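Local structure of N-(5'-phosphoribosyl)anthranilate isomerase (Pyrococcus furiosus, 4AAJ) at residues A[111-124]-A[141-154]. The protein catalyses the isomerisation of N-(5-phosphoribosyl)anthranilate to 1-(2-carboxyphenylamino)-1-deoxyribulose 5-phosphate, the third step from chorismate to tryptophan. Sequence-based numbering, arbitrary orientation.
Sequences KKEFGVFVMKAFRV and EISRYNADMVLLDT
Strands 117-123 and 149-153 pair in parallel from Met119 beside Met149 to Arg123 beside Asp153, their axes 31° apart, with Lys120 and Phe122 each bonding through N-H and C=O to the residues flanking their partners. Where the pairing begins, Asp148 replaces a backbone acceptor with its carboxylate: OD2 takes the Val118 N-H at 2.9 Å through its anti lone pair, and its syn pair receives Lys111 NZ at 2.8 Å. A short acid suits this place, since one oxygen ties the strand edge to the end of helix 104-114. Asp148 CB also lies over the Phe117 ring centre, a CH-pi contact.

On the helix side, Lys120 runs across the face of Tyr145, a chi1 of 175° setting CG opposite the backbone N, its CE 3.6 Å from the ring centroid. The chain bends at its last torsion, leaving NZ over the same face in a cation-pi contact and 2.8 Å from a water that also bonds Tyr145 OH; a long lysine thus buries its methylenes yet keeps its ammonium over the ring and bonded to water. Phe122 turns its edge to the same face of Tyr145, offset from the lysine, planes at 75°, while Ile142 CG1 sits over the Phe122 ring centre. A flat ring suits the place, its face taking Ile142 and its edge meeting Tyr145.

On the barrel-interior side, flexible Met119 lays SD against Met149 CG at 3.6 Å, and the single methyl of Ala121 lets Leu151 CD2 and Asp153 OD2 come close; this buried oxygen has no hydrogen-bonding partner in the model.

These contacts close the right-handed beta-alpha-beta crossover through helix 131-144 in the TIM barrel; strand 95-98 bonds the other edge of 117-123, and Ile107 of helix 104-114 touches both Lys120 and Tyr145.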
loop_
_atom_site.group_PDB
_atom_site.type_symbol
_atom_site.label_atom_id
_atom_site.label_comp_id
_atom_site.label_asym_id
_atom_site.label_seq_id
_atom_site.Cartn_x
_atom_site.Cartn_y
_atom_site.Cartn_z
ATOM N N LYS A 111 16.710 4.153 1.459
ATOM C CA LYS A 111 16.851 4.015 0.001
ATOM C C LYS A 111 18.302 3.848 -0.428
ATOM O O LYS A 111 18.613 2.967 -1.220
ATOM C CB LYS A 111 16.232 5.207 -0.728
ATOM C CG LYS A 111 14.714 5.198 -0.749
ATOM C CD LYS A 111 14.117 6.465 -1.361
ATOM C CE LYS A 111 14.588 6.725 -2.788
ATOM N NZ LYS A 111 14.229 5.654 -3.763
ATOM N N LYS A 112 19.187 4.680 0.115
ATOM C CA LYS A 112 20.598 4.670 -0.280
ATOM C C LYS A 112 21.300 3.407 0.190
ATOM O O LYS A 112 21.920 2.706 -0.612
ATOM C CB LYS A 112 21.335 5.915 0.227
ATOM C CG LYS A 112 20.734 7.242 -0.222
ATOM C CD LYS A 112 20.558 7.322 -1.734
ATOM C CE LYS A 112 19.679 8.501 -2.134
ATOM N NZ LYS A 112 20.197 9.803 -1.623
ATOM N N GLU A 113 21.179 3.112 1.483
ATOM C CA GLU A 113 21.863 1.969 2.085
ATOM C C GLU A 113 21.355 0.631 1.566
ATOM O O GLU A 113 22.139 -0.294 1.363
ATOM C CB GLU A 113 21.761 2.032 3.616
ATOM C CG GLU A 113 22.441 0.885 4.351
ATOM C CD GLU A 113 22.559 1.112 5.850
ATOM O OE1 GLU A 113 22.082 2.153 6.350
ATOM O OE2 GLU A 113 23.129 0.239 6.535
ATOM N N PHE A 114 20.047 0.529 1.342
ATOM C CA PHE A 114 19.434 -0.756 1.021
ATOM C C PHE A 114 18.894 -0.875 -0.406
ATOM O O PHE A 114 18.598 -1.972 -0.866
ATOM C CB PHE A 114 18.340 -1.087 2.038
ATOM C CG PHE A 114 18.863 -1.301 3.429
ATOM C CD1 PHE A 114 19.570 -2.459 3.750
ATOM C CD2 PHE A 114 18.675 -0.339 4.409
ATOM C CE1 PHE A 114 20.063 -2.652 5.031
ATOM C CE2 PHE A 114 19.155 -0.528 5.690
ATOM C CZ PHE A 114 19.855 -1.686 6.002
ATOM N N GLY A 115 18.756 0.249 -1.100
ATOM C CA GLY A 115 18.190 0.241 -2.447
ATOM C C GLY A 115 16.736 -0.202 -2.497
ATOM O O GLY A 115 16.260 -0.666 -3.533
ATOM N N VAL A 116 16.030 -0.078 -1.374
ATOM C CA VAL A 116 14.609 -0.417 -1.328
ATOM C C VAL A 116 13.755 0.616 -2.050
ATOM O O VAL A 116 14.084 1.808 -2.064
ATOM C CB VAL A 116 14.074 -0.603 0.114
ATOM C CG1 VAL A 116 14.631 -1.876 0.740
ATOM C CG2 VAL A 116 14.366 0.613 0.991
ATOM N N PHE A 117 12.691 0.139 -2.684
ATOM C CA PHE A 117 11.631 0.995 -3.212
ATOM C C PHE A 117 10.705 1.352 -2.051
ATOM O O PHE A 117 10.234 0.466 -1.351
ATOM C CB PHE A 117 10.864 0.222 -4.277
ATOM C CG PHE A 117 9.741 0.992 -4.925
ATOM C CD1 PHE A 117 8.527 1.191 -4.261
ATOM C CD2 PHE A 117 9.880 1.471 -6.229
ATOM C CE1 PHE A 117 7.483 1.882 -4.862
ATOM C CE2 PHE A 117 8.832 2.156 -6.843
ATOM C CZ PHE A 117 7.635 2.359 -6.165
ATOM N N VAL A 118 10.448 2.642 -1.859
ATOM C CA VAL A 118 9.676 3.103 -0.705
ATOM C C VAL A 118 8.315 3.668 -1.072
ATOM O O VAL A 118 8.211 4.674 -1.800
ATOM C CB VAL A 118 10.443 4.166 0.121
ATOM C CG1 VAL A 118 9.614 4.583 1.337
ATOM C CG2 VAL A 118 11.798 3.636 0.571
ATOM N N MET A 119 7.265 3.040 -0.546
ATOM C CA MET A 119 5.945 3.622 -0.647
ATOM C C MET A 119 5.606 4.192 0.715
ATOM O O MET A 119 5.739 3.504 1.732
ATOM C CB MET A 119 4.904 2.601 -1.087
ATOM C CG MET A 119 3.504 3.201 -1.187
ATOM S SD MET A 119 2.430 2.371 -2.368
ATOM C CE MET A 119 2.441 0.730 -1.648
ATOM N N LYS A 120 5.232 5.465 0.750
ATOM C CA LYS A 120 4.821 6.071 2.015
ATOM C C LYS A 120 3.328 6.349 2.015
ATOM O O LYS A 120 2.772 6.819 1.017
ATOM C CB LYS A 120 5.620 7.347 2.365
ATOM C CG LYS A 120 5.069 7.996 3.641
ATOM C CD LYS A 120 5.962 9.022 4.308
ATOM C CE LYS A 120 5.123 9.875 5.255
ATOM N NZ LYS A 120 4.938 9.270 6.605
ATOM N N ALA A 121 2.689 6.042 3.140
ATOM C CA ALA A 121 1.261 6.244 3.350
ATOM C C ALA A 121 0.956 7.605 3.950
ATOM O O ALA A 121 1.600 8.027 4.916
ATOM C CB ALA A 121 0.708 5.159 4.263
ATOM N N PHE A 122 -0.032 8.280 3.372
ATOM C CA PHE A 122 -0.498 9.564 3.878
ATOM C C PHE A 122 -2.005 9.473 4.111
ATOM O O PHE A 122 -2.757 8.980 3.261
ATOM C CB PHE A 122 -0.159 10.697 2.896
ATOM C CG PHE A 122 1.320 10.952 2.731
ATOM C CD1 PHE A 122 2.066 10.238 1.788
ATOM C CD2 PHE A 122 1.970 11.921 3.494
ATOM C CE1 PHE A 122 3.425 10.480 1.620
ATOM C CE2 PHE A 122 3.328 12.167 3.331
ATOM C CZ PHE A 122 4.060 11.441 2.392
ATOM N N ARG A 123 -2.448 9.942 5.274
ATOM C CA ARG A 123 -3.868 9.971 5.583
ATOM C C ARG A 123 -4.550 11.130 4.853
ATOM O O ARG A 123 -4.056 12.261 4.853
ATOM C CB ARG A 123 -4.100 10.055 7.105
ATOM C CG ARG A 123 -5.547 10.304 7.522
ATOM C CD ARG A 123 -6.456 9.119 7.209
ATOM N NE ARG A 123 -6.655 8.238 8.360
ATOM C CZ ARG A 123 -7.082 6.978 8.280
ATOM N NH1 ARG A 123 -7.345 6.430 7.098
ATOM N NH2 ARG A 123 -7.234 6.262 9.387
ATOM N N VAL A 124 -5.668 10.831 4.200
ATOM C CA VAL A 124 -6.551 11.878 3.695
ATOM C C VAL A 124 -7.730 12.013 4.665
ATOM O O VAL A 124 -8.109 11.036 5.325
ATOM C CB VAL A 124 -7.045 11.615 2.246
ATOM C CG1 VAL A 124 -5.874 11.581 1.267
ATOM C CG2 VAL A 124 -7.863 10.335 2.150
ATOM N N GLU A 141 3.230 18.295 2.104
ATOM C CA GLU A 141 3.588 17.258 3.075
ATOM C C GLU A 141 4.303 16.096 2.371
ATOM O O GLU A 141 5.268 15.542 2.903
ATOM C CB GLU A 141 2.316 16.779 3.776
ATOM C CG GLU A 141 2.502 15.924 5.020
ATOM C CD GLU A 141 1.166 15.465 5.593
ATOM O OE1 GLU A 141 0.210 16.277 5.620
ATOM O OE2 GLU A 141 1.066 14.288 6.009
ATOM N N ILE A 142 3.828 15.762 1.171
ATOM C CA ILE A 142 4.402 14.722 0.308
ATOM C C ILE A 142 5.787 15.114 -0.244
ATOM O O ILE A 142 6.731 14.324 -0.173
ATOM C CB ILE A 142 3.410 14.349 -0.827
ATOM C CG1 ILE A 142 2.226 13.550 -0.253
ATOM C CG2 ILE A 142 4.087 13.577 -1.953
ATOM C CD1 ILE A 142 1.012 13.482 -1.159
ATOM N N SER A 143 5.912 16.334 -0.769
ATOM C CA SER A 143 7.184 16.809 -1.328
ATOM C C SER A 143 8.308 16.922 -0.280
ATOM O O SER A 143 9.476 17.070 -0.638
ATOM C CB SER A 143 6.991 18.136 -2.088
ATOM O OG SER A 143 6.605 19.188 -1.217
ATOM N N ARG A 144 7.946 16.843 0.998
ATOM C CA ARG A 144 8.899 16.820 2.115
ATOM C C ARG A 144 9.633 15.471 2.231
ATOM O O ARG A 144 10.815 15.419 2.575
ATOM C CB ARG A 144 8.165 17.150 3.416
ATOM C CG ARG A 144 9.029 17.207 4.667
ATOM C CD ARG A 144 8.169 17.472 5.892
ATOM N NE ARG A 144 8.705 16.836 7.095
ATOM C CZ ARG A 144 8.023 16.668 8.226
ATOM N NH1 ARG A 144 6.765 17.087 8.322
ATOM N NH2 ARG A 144 8.598 16.078 9.266
ATOM N N TYR A 145 8.924 14.384 1.943
ATOM C CA TYR A 145 9.534 13.052 1.896
ATOM C C TYR A 145 9.970 12.760 0.465
ATOM O O TYR A 145 9.481 13.383 -0.472
ATOM C CB TYR A 145 8.545 11.995 2.397
ATOM C CG TYR A 145 8.063 12.235 3.816
ATOM C CD1 TYR A 145 7.074 13.174 4.086
ATOM C CD2 TYR A 145 8.607 11.534 4.887
ATOM C CE1 TYR A 145 6.636 13.407 5.381
ATOM C CE2 TYR A 145 8.172 11.757 6.184
ATOM C CZ TYR A 145 7.190 12.691 6.426
ATOM O OH TYR A 145 6.754 12.922 7.711
ATOM N N ASN A 146 10.910 11.836 0.300
ATOM C CA ASN A 146 11.398 11.464 -1.025
ATOM C C ASN A 146 10.944 10.043 -1.376
ATOM O O ASN A 146 11.748 9.191 -1.771
ATOM C CB ASN A 146 12.927 11.610 -1.081
ATOM C CG ASN A 146 13.506 11.260 -2.439
ATOM O OD1 ASN A 146 13.001 11.693 -3.473
ATOM N ND2 ASN A 146 14.574 10.463 -2.440
ATOM N N ALA A 147 9.644 9.796 -1.227
ATOM C CA ALA A 147 9.088 8.459 -1.436
ATOM C C ALA A 147 8.956 8.146 -2.918
ATOM O O ALA A 147 8.656 9.031 -3.721
ATOM C CB ALA A 147 7.748 8.314 -0.726
ATOM N N ASP A 148 9.196 6.885 -3.276
ATOM C CA ASP A 148 9.039 6.402 -4.648
ATOM C C ASP A 148 7.583 6.289 -5.094
ATOM O O ASP A 148 7.289 6.332 -6.288
ATOM C CB ASP A 148 9.728 5.050 -4.809
ATOM C CG ASP A 148 11.220 5.132 -4.555
ATOM O OD1 ASP A 148 11.913 5.794 -5.363
ATOM O OD2 ASP A 148 11.698 4.577 -3.538
ATOM N N MET A 149 6.676 6.100 -4.140
ATOM C CA MET A 149 5.242 6.039 -4.443
ATOM C C MET A 149 4.474 6.546 -3.242
ATOM O O MET A 149 4.906 6.371 -2.104
ATOM C CB MET A 149 4.811 4.607 -4.806
ATOM C CG MET A 149 3.335 4.436 -5.202
ATOM S SD MET A 149 2.737 5.551 -6.507
ATOM C CE MET A 149 3.723 4.964 -7.887
ATOM N N VAL A 150 3.347 7.196 -3.505
ATOM C CA VAL A 150 2.482 7.694 -2.449
ATOM C C VAL A 150 1.262 6.787 -2.327
ATOM O O VAL A 150 0.595 6.462 -3.314
ATOM C CB VAL A 150 2.037 9.159 -2.727
ATOM C CG1 VAL A 150 0.831 9.537 -1.888
ATOM C CG2 VAL A 150 3.172 10.130 -2.472
ATOM N N LEU A 151 0.955 6.387 -1.105
ATOM C CA LEU A 151 -0.266 5.661 -0.839
ATOM C C LEU A 151 -1.157 6.598 -0.037
ATOM O O LEU A 151 -0.685 7.224 0.911
ATOM C CB LEU A 151 0.024 4.372 -0.057
ATOM C CG LEU A 151 -1.164 3.575 0.497
ATOM C CD1 LEU A 151 -1.993 2.919 -0.591
ATOM C CD2 LEU A 151 -0.657 2.517 1.481
ATOM N N LEU A 152 -2.410 6.738 -0.456
ATOM C CA LEU A 152 -3.377 7.586 0.253
ATOM C C LEU A 152 -4.398 6.709 0.952
ATOM O O LEU A 152 -5.084 5.923 0.301
ATOM C CB LEU A 152 -4.081 8.552 -0.710
ATOM C CG LEU A 152 -3.237 9.575 -1.481
ATOM C CD1 LEU A 152 -4.162 10.476 -2.304
ATOM C CD2 LEU A 152 -2.351 10.396 -0.563
ATOM N N ASP A 153 -4.480 6.842 2.278
ATOM C CA ASP A 153 -5.426 6.074 3.098
ATOM C C ASP A 153 -6.707 6.848 3.295
ATOM O O ASP A 153 -6.681 7.928 3.881
ATOM C CB ASP A 153 -4.864 5.807 4.497
ATOM C CG ASP A 153 -3.599 5.002 4.486
ATOM O OD1 ASP A 153 -3.507 4.030 3.708
ATOM O OD2 ASP A 153 -2.698 5.337 5.284
ATOM N N THR A 154 -7.819 6.281 2.832
ATOM C CA THR A 154 -9.150 6.851 3.047
ATOM C C THR A 154 -9.625 6.603 4.482
ATOM O O THR A 154 -9.587 5.475 4.978
ATOM C CB THR A 154 -10.172 6.281 2.036
ATOM O OG1 THR A 154 -9.852 6.749 0.721
ATOM C CG2 THR A 154 -11.606 6.703 2.391
HETATM O O HOH W 1 4.238 11.370 8.272
#